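Local coordinates for protein phosphoribosylformylglycinamidine synthase 2 (Thermus thermophilus, PDB 3VIU) that is a synthase of the AIR synthase-related (PurM-like) family, with paired N- and C-terminal domains in one chain, and binds adenosine-5'-diphosphate and a magnesium ion, at residues R135-K139 with E721-G725; P95-A100 with V141-F147; G194-Y198 with E317-E321. One frame throughout, in Å; residues are numbered along the deposited sequence.

Contact 1: residues R135-K139 with E721-G725; sequences RYLLK and EVLDG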
loop_
_atom_site.group_PDB
_atom_site.type_symbol
_atom_site.label_atom_id
_atom_site.label_comp_id
_atom_site.label_asym_id
_atom_site.label_seq_id
_atom_site.Cartn_x
_atom_site.Cartn_y
_atom_site.Cartn_z
ATOM N N ARG A 135 -19.866 -0.853 9.180
ATOM C CA ARG A 135 -19.855 -2.307 9.287
ATOM C C ARG A 135 -20.125 -2.920 7.922
ATOM O O ARG A 135 -19.476 -3.884 7.520
ATOM C CB ARG A 135 -20.918 -2.799 10.275
ATOM C CG ARG A 135 -20.592 -2.566 11.739
ATOM C CD ARG A 135 -21.467 -3.450 12.636
ATOM N NE ARG A 135 -22.901 -3.186 12.487
ATOM C CZ ARG A 135 -23.557 -2.194 13.090
ATOM N NH1 ARG A 135 -22.913 -1.357 13.898
ATOM N NH2 ARG A 135 -24.863 -2.038 12.886
ATOM N N TYR A 136 -21.090 -2.356 7.208
ATOM C CA TYR A 136 -21.436 -2.856 5.886
ATOM C C TYR A 136 -20.217 -2.851 4.948
ATOM O O TYR A 136 -19.866 -3.875 4.368
ATOM C CB TYR A 136 -22.560 -2.007 5.279
ATOM C CG TYR A 136 -22.965 -2.435 3.886
ATOM C CD1 TYR A 136 -23.805 -3.529 3.688
ATOM C CD2 TYR A 136 -22.488 -1.760 2.765
ATOM C CE1 TYR A 136 -24.161 -3.941 2.408
ATOM C CE2 TYR A 136 -22.835 -2.162 1.480
ATOM C CZ TYR A 136 -23.672 -3.255 1.309
ATOM O OH TYR A 136 -24.009 -3.667 0.036
ATOM N N LEU A 137 -19.578 -1.696 4.804
ATOM C CA LEU A 137 -18.420 -1.576 3.925
ATOM C C LEU A 137 -17.295 -2.530 4.308
ATOM O O LEU A 137 -16.663 -3.131 3.441
ATOM C CB LEU A 137 -17.918 -0.128 3.920
ATOM C CG LEU A 137 -18.891 0.853 3.257
ATOM C CD1 LEU A 137 -18.519 2.308 3.542
ATOM C CD2 LEU A 137 -18.894 0.574 1.771
ATOM N N LEU A 138 -17.052 -2.670 5.607
ATOM C CA LEU A 138 -16.003 -3.554 6.103
ATOM C C LEU A 138 -16.333 -4.990 5.693
ATOM O O LEU A 138 -15.467 -5.722 5.218
ATOM C CB LEU A 138 -15.920 -3.467 7.628
ATOM C CG LEU A 138 -14.608 -3.770 8.363
ATOM C CD1 LEU A 138 -14.934 -4.242 9.787
ATOM C CD2 LEU A 138 -13.814 -4.830 7.642
ATOM N N LYS A 139 -17.585 -5.394 5.877
ATOM C CA LYS A 139 -17.975 -6.743 5.511
ATOM C C LYS A 139 -17.799 -6.919 4.010
ATOM O O LYS A 139 -17.226 -7.907 3.562
ATOM C CB LYS A 139 -19.424 -7.015 5.918
ATOM C CG LYS A 139 -19.614 -7.324 7.398
ATOM C CD LYS A 139 -21.074 -7.174 7.809
ATOM C CE LYS A 139 -21.391 -7.974 9.056
ATOM N NZ LYS A 139 -20.521 -7.604 10.191
ATOM N N GLU A 721 -16.806 -9.393 16.515
ATOM C CA GLU A 721 -18.254 -9.230 16.491
ATOM C C GLU A 721 -18.650 -8.247 15.401
ATOM O O GLU A 721 -19.599 -8.494 14.660
ATOM C CB GLU A 721 -18.785 -8.773 17.854
ATOM C CG GLU A 721 -17.763 -8.109 18.748
ATOM C CD GLU A 721 -18.200 -8.077 20.210
ATOM O OE1 GLU A 721 -17.407 -7.618 21.062
ATOM O OE2 GLU A 721 -19.337 -8.515 20.508
ATOM N N VAL A 722 -17.913 -7.143 15.288
ATOM C CA VAL A 722 -18.199 -6.148 14.261
ATOM C C VAL A 722 -18.253 -6.802 12.885
ATOM O O VAL A 722 -19.160 -6.536 12.100
ATOM C CB VAL A 722 -17.128 -5.037 14.235
ATOM C CG1 VAL A 722 -17.325 -4.135 13.024
ATOM C CG2 VAL A 722 -17.216 -4.219 15.503
ATOM N N LEU A 723 -17.279 -7.666 12.605
ATOM C CA LEU A 723 -17.199 -8.355 11.323
ATOM C C LEU A 723 -18.150 -9.543 11.247
ATOM O O LEU A 723 -18.835 -9.731 10.246
ATOM C CB LEU A 723 -15.771 -8.843 11.070
ATOM C CG LEU A 723 -15.162 -8.687 9.669
ATOM C CD1 LEU A 723 -14.190 -9.837 9.426
ATOM C CD2 LEU A 723 -16.250 -8.683 8.604
ATOM N N ASP A 724 -18.187 -10.351 12.300
ATOM C CA ASP A 724 -19.056 -11.521 12.318
ATOM C C ASP A 724 -20.169 -11.394 13.359
ATOM O O ASP A 724 -20.378 -12.298 14.170
ATOM C CB ASP A 724 -18.233 -12.786 12.591
ATOM C CG ASP A 724 -17.047 -12.930 11.650
ATOM O OD1 ASP A 724 -17.242 -12.860 10.419
ATOM O OD2 ASP A 724 -15.914 -13.118 12.141
ATOM N N GLY A 725 -20.881 -10.272 13.332
ATOM C CA GLY A 725 -21.967 -10.059 14.274
ATOM C C GLY A 725 -22.995 -9.053 13.779
ATOM O O GLY A 725 -23.101 -8.861 12.546
#
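Lys139 meets the residues 722-725 by a side chain that starts straight and finishes in a bend. Its CG stands opposite the carbonyl carbon, chi2 and chi3 are close to extended, and only the last torsion turns (chi4 57°), which swings NZ onto the carbonyl oxygen of Leu723, at the end of helix 708-723. Val722 is set by chi1 171°: CG1 lies opposite the backbone N and faces helix 132-152, where it reaches CG of Arg135 at 3.8 Å and CD1 of Leu138 at 4.0 Å. Both of those side chains cross the valine at about a right angle, and one valine methyl touches both, a compact beta-branched residue suiting a place where two longer side chains cross it. Lys139 and Leu723 instead slide past each other in opposite directions. CG of the lysine packs on Leu723 CD2 at 3.8 Å, while CE already lies against the carbonyl oxygen of Leu723 that NZ binds.

The polar link is the hydrogen bond from Lys139 NZ to Leu723 O at 2.7 Å. The ammonium sits above the carbonyl plane, with a C=O...N angle of 104°, well away from an in-plane approach. Val722 O is also close to NZ, but the angle is too poor for a bond. Asp724, which leaves helical geometry just after this point, has a different partner, forming a salt bridge with Arg413.

Carbonyls near the C-terminal end of a helix lack the usual amide partners further along the chain, and the negative end of the helix dipole lies there. A lysine suits such a place: its positive charge should be favoured electrostatically, and its long arm lets the ammonium reach the carbonyl. The chemistry therefore implies a partly buried apolar seam, finished by one charged donor, that joins the C-terminal helix to helix 132-152.

Contact 2: residues P95-A100 with V141-F147; sequences PFQGAA and VVSGIAF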
loop_
_atom_site.group_PDB
_atom_site.type_symbol
_atom_site.label_atom_id
_atom_site.label_comp_id
_atom_site.label_asym_id
_atom_site.label_seq_id
_atom_site.Cartn_x
_atom_site.Cartn_y
_atom_site.Cartn_z
ATOM N N PRO A 95 -18.950 -2.191 -2.293
ATOM C CA PRO A 95 -17.778 -2.706 -1.577
ATOM C C PRO A 95 -17.236 -4.057 -2.001
ATOM O O PRO A 95 -16.020 -4.257 -2.021
ATOM C CB PRO A 95 -18.230 -2.696 -0.117
ATOM C CG PRO A 95 -19.697 -2.906 -0.216
ATOM C CD PRO A 95 -20.083 -2.011 -1.367
ATOM N N PHE A 96 -18.118 -4.984 -2.348
ATOM C CA PHE A 96 -17.649 -6.302 -2.737
ATOM C C PHE A 96 -16.884 -6.290 -4.060
ATOM O O PHE A 96 -15.752 -6.756 -4.126
ATOM C CB PHE A 96 -18.822 -7.295 -2.797
ATOM C CG PHE A 96 -18.397 -8.736 -2.907
ATOM C CD1 PHE A 96 -18.033 -9.279 -4.134
ATOM C CD2 PHE A 96 -18.370 -9.553 -1.778
ATOM C CE1 PHE A 96 -17.651 -10.619 -4.239
ATOM C CE2 PHE A 96 -17.991 -10.894 -1.866
ATOM C CZ PHE A 96 -17.631 -11.430 -3.098
ATOM N N GLN A 97 -17.485 -5.755 -5.111
ATOM C CA GLN A 97 -16.808 -5.730 -6.396
ATOM C C GLN A 97 -15.640 -4.756 -6.372
ATOM O O GLN A 97 -14.586 -5.023 -6.949
ATOM C CB GLN A 97 -17.780 -5.342 -7.507
ATOM C CG GLN A 97 -17.121 -5.185 -8.877
ATOM C CD GLN A 97 -17.270 -3.781 -9.437
ATOM O OE1 GLN A 97 -16.887 -2.801 -8.795
ATOM N NE2 GLN A 97 -17.829 -3.677 -10.643
ATOM N N GLY A 98 -15.827 -3.625 -5.702
ATOM C CA GLY A 98 -14.767 -2.639 -5.634
ATOM C C GLY A 98 -13.464 -3.213 -5.101
ATOM O O GLY A 98 -12.409 -3.061 -5.719
ATOM N N ALA A 99 -13.538 -3.879 -3.953
ATOM C CA ALA A 99 -12.359 -4.471 -3.328
ATOM C C ALA A 99 -11.763 -5.610 -4.152
ATOM O O ALA A 99 -10.551 -5.669 -4.363
ATOM C CB ALA A 99 -12.713 -4.967 -1.934
ATOM N N ALA A 100 -12.618 -6.519 -4.608
ATOM C CA ALA A 100 -12.162 -7.655 -5.399
ATOM C C ALA A 100 -11.462 -7.184 -6.671
ATOM O O ALA A 100 -10.441 -7.737 -7.076
ATOM C CB ALA A 100 -13.341 -8.544 -5.751
ATOM N N VAL A 141 -15.848 -5.197 1.569
ATOM C CA VAL A 141 -14.505 -5.274 1.006
ATOM C C VAL A 141 -13.709 -6.494 1.449
ATOM O O VAL A 141 -12.987 -7.062 0.640
ATOM C CB VAL A 141 -13.641 -3.962 1.240
ATOM C CG1 VAL A 141 -14.528 -2.762 1.458
ATOM C CG2 VAL A 141 -12.669 -4.151 2.368
ATOM N N VAL A 142 -13.818 -6.923 2.704
ATOM C CA VAL A 142 -13.050 -8.105 3.088
ATOM C C VAL A 142 -13.647 -9.362 2.435
ATOM O O VAL A 142 -12.918 -10.293 2.100
ATOM C CB VAL A 142 -12.955 -8.293 4.630
ATOM C CG1 VAL A 142 -12.700 -6.957 5.298
ATOM C CG2 VAL A 142 -14.203 -8.963 5.169
ATOM N N SER A 143 -14.963 -9.395 2.252
ATOM C CA SER A 143 -15.591 -10.538 1.588
ATOM C C SER A 143 -15.030 -10.585 0.174
ATOM O O SER A 143 -14.593 -11.634 -0.297
ATOM C CB SER A 143 -17.110 -10.368 1.485
ATOM O OG SER A 143 -17.741 -10.428 2.746
ATOM N N GLY A 144 -15.057 -9.431 -0.493
ATOM C CA GLY A 144 -14.561 -9.326 -1.855
ATOM C C GLY A 144 -13.076 -9.605 -1.987
ATOM O O GLY A 144 -12.643 -10.254 -2.941
ATOM N N ILE A 145 -12.292 -9.112 -1.035
ATOM C CA ILE A 145 -10.850 -9.327 -1.049
ATOM C C ILE A 145 -10.552 -10.817 -0.891
ATOM O O ILE A 145 -9.713 -11.373 -1.597
ATOM C CB ILE A 145 -10.146 -8.536 0.096
ATOM C CG1 ILE A 145 -10.164 -7.037 -0.219
ATOM C CG2 ILE A 145 -8.706 -9.020 0.271
ATOM C CD1 ILE A 145 -9.423 -6.179 0.793
ATOM N N ALA A 146 -11.248 -11.458 0.039
ATOM C CA ALA A 146 -11.058 -12.886 0.287
ATOM C C ALA A 146 -11.444 -13.694 -0.948
ATOM O O ALA A 146 -10.773 -14.667 -1.303
ATOM C CB ALA A 146 -11.902 -13.334 1.491
ATOM N N PHE A 147 -12.529 -13.287 -1.597
ATOM C CA PHE A 147 -13.007 -13.976 -2.786
ATOM C C PHE A 147 -11.975 -14.048 -3.900
ATOM O O PHE A 147 -11.686 -15.122 -4.417
ATOM C CB PHE A 147 -14.272 -13.302 -3.322
ATOM C CG PHE A 147 -14.577 -13.643 -4.757
ATOM C CD1 PHE A 147 -14.487 -12.668 -5.751
ATOM C CD2 PHE A 147 -14.938 -14.940 -5.120
ATOM C CE1 PHE A 147 -14.756 -12.976 -7.089
ATOM C CE2 PHE A 147 -15.209 -15.262 -6.456
ATOM C CZ PHE A 147 -15.118 -14.275 -7.441
#
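Phe96 lays its ring over Gly144, and its path shows how the two helices fit. From CB the chain turns with CG opposite the backbone N (chi1 -168°), sending the ring across to residues 141-147 of helix 132-152. CG is already 4.0 Å from Gly144 CA. CD2 and CE2 have Gly144 N over the ring face and the CB of Ser143 obliquely near, the latter 3.5 Å from CE2. On the other side, CE1 approaches Phe147 CD1, and at the tip CZ lies 3.9 Å from Phe147 CB. Gly144 CA is centred over one ring face, 3.7 Å from the centroid, in a CH-pi contact. The two phenyl rings meet obliquely, their planes 34° apart.

Glycine suits this position because a side chain here would point at the other helix, where Phe96 O lies; without one, the two backbones can come together, Phe96 CA 4.4 Å from Gly144 CA, with the ring over Gly144 CA. Small residues continue the close fit: Ala99 CB touches Val141 CB at 3.5 Å and also reaches Ile145 CG1, while Ala100 CB comes to Gly144 O and to the edge of the Phe147 ring. At the start of the helix, Pro95 O receives a CA-H...O contact from Val141. Ser143 turns its CB to the ring, while its hydroxyl bonds back to Lys139 O within its own helix.

The segment axes approach to 7.0 Å and cross at -44°, a close spacing that glycine and alanine at the crossing make possible. Helix 132-152 forms a beta-alpha-beta crossover between the adjacent parallel strands 116-126 and 156-163. Val141 rests on Leu124 and Phe126 of the first strand and Ile145 on Asp122, while Tyr414 lies against Ile145 and Ala146; helix 95-112, packed alongside, carries the ADP-pocket residue Asp109.

Contact 3: residues G194-Y198 with E317-E321; sequences GRPIY and EKALE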
loop_
_atom_site.group_PDB
_atom_site.type_symbol
_atom_site.label_atom_id
_atom_site.label_comp_id
_atom_site.label_asym_id
_atom_site.label_seq_id
_atom_site.Cartn_x
_atom_site.Cartn_y
_atom_site.Cartn_z
ATOM N N GLY A 194 7.606 -2.802 -35.848
ATOM C CA GLY A 194 7.231 -3.933 -36.683
ATOM C C GLY A 194 6.760 -5.177 -35.958
ATOM O O GLY A 194 6.800 -6.273 -36.508
ATOM N N ARG A 195 6.292 -5.010 -34.730
ATOM C CA ARG A 195 5.833 -6.141 -33.936
ATOM C C ARG A 195 4.319 -6.189 -33.801
ATOM O O ARG A 195 3.648 -5.160 -33.807
ATOM C CB ARG A 195 6.435 -6.067 -32.532
ATOM C CG ARG A 195 7.928 -5.821 -32.507
ATOM C CD ARG A 195 8.646 -6.926 -33.250
ATOM N NE ARG A 195 8.249 -8.220 -32.721
ATOM C CZ ARG A 195 7.974 -9.275 -33.472
ATOM N NH1 ARG A 195 8.058 -9.187 -34.788
ATOM N NH2 ARG A 195 7.598 -10.410 -32.905
ATOM N N PRO A 196 3.755 -7.394 -33.711
ATOM C CA PRO A 196 2.304 -7.480 -33.556
ATOM C C PRO A 196 2.040 -7.387 -32.048
ATOM O O PRO A 196 2.936 -7.658 -31.245
ATOM C CB PRO A 196 1.987 -8.857 -34.116
ATOM C CG PRO A 196 3.189 -9.649 -33.714
ATOM C CD PRO A 196 4.322 -8.705 -34.067
ATOM N N ILE A 197 0.834 -6.993 -31.660
ATOM C CA ILE A 197 0.492 -6.882 -30.242
ATOM C C ILE A 197 -0.641 -7.862 -29.935
ATOM O O ILE A 197 -1.729 -7.766 -30.513
ATOM C CB ILE A 197 -0.001 -5.464 -29.882
ATOM C CG1 ILE A 197 0.916 -4.408 -30.504
ATOM C CG2 ILE A 197 -0.074 -5.318 -28.379
ATOM C CD1 ILE A 197 2.348 -4.529 -30.100
ATOM N N TYR A 198 -0.392 -8.800 -29.025
ATOM C CA TYR A 198 -1.408 -9.784 -28.678
ATOM C C TYR A 198 -2.313 -9.386 -27.518
ATOM O O TYR A 198 -1.931 -8.615 -26.634
ATOM C CB TYR A 198 -0.760 -11.137 -28.391
ATOM C CG TYR A 198 -0.342 -11.886 -29.635
ATOM C CD1 TYR A 198 0.634 -11.374 -30.492
ATOM C CD2 TYR A 198 -0.907 -13.119 -29.947
ATOM C CE1 TYR A 198 1.040 -12.075 -31.623
ATOM C CE2 TYR A 198 -0.510 -13.830 -31.076
ATOM C CZ TYR A 198 0.465 -13.304 -31.909
ATOM O OH TYR A 198 0.868 -14.017 -33.020
ATOM N N GLU A 317 6.308 -15.492 -31.951
ATOM C CA GLU A 317 4.854 -15.369 -31.943
ATOM C C GLU A 317 4.229 -16.721 -31.653
ATOM O O GLU A 317 3.435 -16.861 -30.725
ATOM C CB GLU A 317 4.323 -14.864 -33.285
ATOM C CG GLU A 317 4.882 -13.539 -33.739
ATOM C CD GLU A 317 6.323 -13.645 -34.189
ATOM O OE1 GLU A 317 6.771 -14.766 -34.525
ATOM O OE2 GLU A 317 7.009 -12.603 -34.221
ATOM N N LYS A 318 4.586 -17.719 -32.452
ATOM C CA LYS A 318 4.036 -19.050 -32.262
ATOM C C LYS A 318 4.219 -19.523 -30.828
ATOM O O LYS A 318 3.267 -19.979 -30.194
ATOM C CB LYS A 318 4.687 -20.041 -33.230
ATOM C CG LYS A 318 3.791 -20.401 -34.395
ATOM C CD LYS A 318 2.484 -21.035 -33.907
ATOM C CE LYS A 318 2.727 -22.380 -33.212
ATOM N NZ LYS A 318 1.469 -23.029 -32.733
ATOM N N ALA A 319 5.443 -19.402 -30.321
ATOM C CA ALA A 319 5.761 -19.813 -28.958
ATOM C C ALA A 319 4.781 -19.196 -27.964
ATOM O O ALA A 319 4.257 -19.885 -27.087
ATOM C CB ALA A 319 7.190 -19.401 -28.609
ATOM N N LEU A 320 4.539 -17.896 -28.113
ATOM C CA LEU A 320 3.627 -17.176 -27.233
ATOM C C LEU A 320 2.244 -17.804 -27.285
ATOM O O LEU A 320 1.602 -18.005 -26.253
ATOM C CB LEU A 320 3.536 -15.693 -27.635
ATOM C CG LEU A 320 2.565 -14.804 -26.840
ATOM C CD1 LEU A 320 2.983 -14.776 -25.378
ATOM C CD2 LEU A 320 2.542 -13.391 -27.413
ATOM N N GLU A 321 1.787 -18.124 -28.488
ATOM C CA GLU A 321 0.463 -18.717 -28.648
ATOM C C GLU A 321 0.391 -20.061 -27.936
ATOM O O GLU A 321 -0.583 -20.358 -27.240
ATOM C CB GLU A 321 0.144 -18.886 -30.137
ATOM C CG GLU A 321 0.526 -17.669 -30.966
ATOM C CD GLU A 321 0.119 -17.774 -32.423
ATOM O OE1 GLU A 321 0.208 -18.886 -32.993
ATOM O OE2 GLU A 321 -0.275 -16.735 -33.000
#
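The ring of Tyr198 has Leu320 CD2 over one face, offset toward the rim and 3.9 Å from CG, and Glu321 OE2 at its edge. The leucine methyl makes a CH-pi contact there. At that edge Tyr198 OH and Glu321 OE2 are 2.9 Å apart, a hydrogen-bonding distance. A tyrosine suits the place because it offers an apolar face and a polar end together. The guanidinium of Arg195 carries Pro196 CD over one face, while Glu317 OE2 lies at the edge, in its plane.

Arg195 NH2 and Glu317 OE2 form a salt bridge of 2.6 Å, nearly straight at 173°. The arginine, folded at chi2 and chi3, meets the carboxylate on its anti side, tilted out of the carboxylate plane, and the two planes stand 69° apart. OE2 also accepts Gly315 N and NH2 also donates to Pro312 O, so second partners probably steady both groups. Glu317 CB packs near the Tyr198 hydroxyl.

The helix segment runs almost parallel to strand 196-198, the axes 11.0 Å apart. Strand 196-201 lies between strands 307-312 and 331-338, and helix 317-326 links these two, a split beta-alpha-beta crossover. Tyr198 and Leu320 both touch Pro312, and Leu320 also meets Val254 of strand 254-259.

Contacts 1 and 2 share helix 132-152 and touch each other: Tyr136 and Leu137 pack on Pro95, and Leu723 on Val142. Contact 2 is the buried one, made of alanines, a glycine and aromatic rings at close helix spacing. Contact 1, further from the centre of the chain and partly buried, adds a lysine that serves a helix end. Contact 3 also is partly buried but stands apart, about 34 Å centre to centre from contact 2, in the first of the chain's two C-terminal AIR synthase-related domains. It joins helix to sheet rather than helix to helix, and there a salt bridge flanks the apolar packing.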